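Local atomic coordinates of uncharacterized protein (Corynebacterium diphtheriae NCTC 13129, PDB entry 3B4Q), a protein that is of unknown function but contains a small all-helical domain related in sequence to the C-terminal region of resuscitation-promoting factor Rpf1. Residues A[65-68]-A[69-73]. Numbering follows the deposited sequence.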
loop_
_atom_site.group_PDB
_atom_site.type_symbol
_atom_site.label_atom_id
_atom_site.label_comp_id
_atom_site.label_asym_id
_atom_site.label_seq_id
_atom_site.Cartn_x
_atom_site.Cartn_y
_atom_site.Cartn_z
ATOM N N GLN A 65 -10.502 -10.259 -5.488
ATOM C CA GLN A 65 -10.914 -9.367 -4.416
ATOM C C GLN A 65 -9.848 -8.294 -4.204
ATOM O O GLN A 65 -10.184 -7.140 -3.932
ATOM C CB GLN A 65 -11.087 -10.100 -3.099
ATOM C CG GLN A 65 -11.719 -9.191 -2.057
ATOM C CD GLN A 65 -11.877 -9.859 -0.708
ATOM O OE1 GLN A 65 -10.904 -10.060 0.037
ATOM N NE2 GLN A 65 -13.115 -10.172 -0.366
ATOM N N ILE A 66 -8.576 -8.683 -4.289
ATOM C CA ILE A 66 -7.510 -7.692 -4.059
ATOM C C ILE A 66 -7.481 -6.628 -5.166
ATOM O O ILE A 66 -7.367 -5.407 -4.883
ATOM C CB ILE A 66 -6.141 -8.336 -3.855
ATOM C CG1 ILE A 66 -6.211 -9.344 -2.710
ATOM C CG2 ILE A 66 -5.082 -7.251 -3.501
ATOM C CD1 ILE A 66 -4.935 -10.118 -2.520
ATOM N N GLU A 67 -7.611 -7.076 -6.414
ATOM C CA GLU A 67 -7.751 -6.166 -7.542
ATOM C C GLU A 67 -8.931 -5.227 -7.341
ATOM O O GLU A 67 -8.851 -4.036 -7.633
ATOM C CB GLU A 67 -7.902 -6.954 -8.870
ATOM C CG GLU A 67 -8.380 -6.108 -10.052
ATOM C CD GLU A 67 -7.299 -5.210 -10.622
ATOM O OE1 GLU A 67 -6.114 -5.427 -10.282
ATOM O OE2 GLU A 67 -7.627 -4.284 -11.419
ATOM N N ALA A 68 -10.035 -5.768 -6.842
ATOM C CA ALA A 68 -11.235 -4.947 -6.679
ATOM C C ALA A 68 -11.012 -3.882 -5.628
ATOM O O ALA A 68 -11.367 -2.720 -5.827
ATOM C CB ALA A 68 -12.421 -5.799 -6.306
ATOM N N PHE A 69 -10.397 -4.282 -4.513
ATOM C CA PHE A 69 -10.097 -3.282 -3.472
ATOM C C PHE A 69 -9.067 -2.202 -3.896
ATOM O O PHE A 69 -9.105 -1.057 -3.442
ATOM C CB PHE A 69 -9.719 -3.952 -2.179
ATOM C CG PHE A 69 -10.906 -4.517 -1.421
ATOM C CD1 PHE A 69 -12.076 -3.761 -1.245
ATOM C CD2 PHE A 69 -10.855 -5.798 -0.872
ATOM C CE1 PHE A 69 -13.185 -4.273 -0.519
ATOM C CE2 PHE A 69 -11.939 -6.313 -0.160
ATOM C CZ PHE A 69 -13.113 -5.552 0.007
ATOM N N TYR A 70 -8.156 -2.574 -4.783
ATOM C CA TYR A 70 -7.268 -1.595 -5.400
ATOM C C TYR A 70 -8.099 -0.590 -6.196
ATOM O O TYR A 70 -7.964 0.613 -6.022
ATOM C CB TYR A 70 -6.256 -2.320 -6.291
ATOM C CG TYR A 70 -5.374 -1.428 -7.137
ATOM C CD1 TYR A 70 -4.439 -0.567 -6.560
ATOM C CD2 TYR A 70 -5.438 -1.492 -8.530
ATOM C CE1 TYR A 70 -3.626 0.240 -7.365
ATOM C CE2 TYR A 70 -4.617 -0.725 -9.323
ATOM C CZ TYR A 70 -3.720 0.146 -8.747
ATOM O OH TYR A 70 -2.893 0.936 -9.531
ATOM N N GLN A 71 -8.975 -1.092 -7.064
ATOM C CA GLN A 71 -9.748 -0.168 -7.917
ATOM C C GLN A 71 -10.724 0.679 -7.092
ATOM O O GLN A 71 -11.048 1.820 -7.456
ATOM C CB GLN A 71 -10.479 -0.912 -9.036
ATOM C CG GLN A 71 -9.516 -1.649 -9.975
ATOM C CD GLN A 71 -8.605 -0.741 -10.825
ATOM O OE1 GLN A 71 -8.761 0.489 -10.861
ATOM N NE2 GLN A 71 -7.647 -1.362 -11.522
ATOM N N ALA A 72 -11.180 0.124 -5.980
ATOM C CA ALA A 72 -12.101 0.864 -5.131
ATOM C C ALA A 72 -11.409 1.884 -4.233
ATOM O O ALA A 72 -12.075 2.656 -3.566
ATOM C CB ALA A 72 -12.956 -0.085 -4.314
ATOM N N ASN A 73 -10.071 1.847 -4.144
ATOM C CA ASN A 73 -9.341 2.703 -3.231
ATOM C C ASN A 73 -8.064 3.278 -3.826
ATOM O O ASN A 73 -7.026 3.346 -3.142
ATOM C CB ASN A 73 -8.986 1.875 -1.982
ATOM C CG ASN A 73 -10.203 1.482 -1.189
ATOM O OD1 ASN A 73 -10.758 2.288 -0.415
ATOM N ND2 ASN A 73 -10.629 0.248 -1.370
#
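Phe69 lies alongside Gln65, one turn further on in the same helix, and the two side chains point the same way. The aliphatic part of the glutamine does the touching: CG of Gln65 comes to 3.5 Å from CE2 of Phe69, and the amide carbon CD sits nearly as close to the same ring atom. Gln65 reaches it as an extended chain with CG swung anti to the backbone N (chi1 -171°). Its terminal amide is turned 49° from the ring plane, so this is side-by-side packing and not a flat stack. Phe69 N also gives its hydrogen to Gln65 O at 2.9 Å, and the Phe69 side chain touches Ala83 of helix 77-83 and Asn84.

Two residues further along, Glu67 and Gln71 make the side-chain polar link. NE2 of Gln71 donates to OE2 of Glu67 over 2.9 Å, almost straight at 172°. The carboxylate oxygen lies in the plane of the donor's amide, yet the donor comes from above the carboxylate plane, the two flat groups being well turned from each other. Both chains bend at chi2, which brings their ends together, while Gln71 OE1 bonds to Arg74.

Ala68 contributes backbone: its O accepts from Ala72 N at 2.9 Å, a more bent bond than the others. Asn73 ND2 bonds to Phe69 O at 2.9 Å, in the carbonyl plane and on a lone pair. On the inner side, Ile66 and Tyr70 pack against helix 39-56, where Tyr70 stacks on Tyr48 and bonds to Asp45. Gln65 with Phe69, Glu67 with Gln71, Ala68 with Ala72 and Phe69 with Asn73 are the i to i+4 pairings of an amphipathic alpha-helix, with helix 64-72 laid across the surface of an all-helical domain.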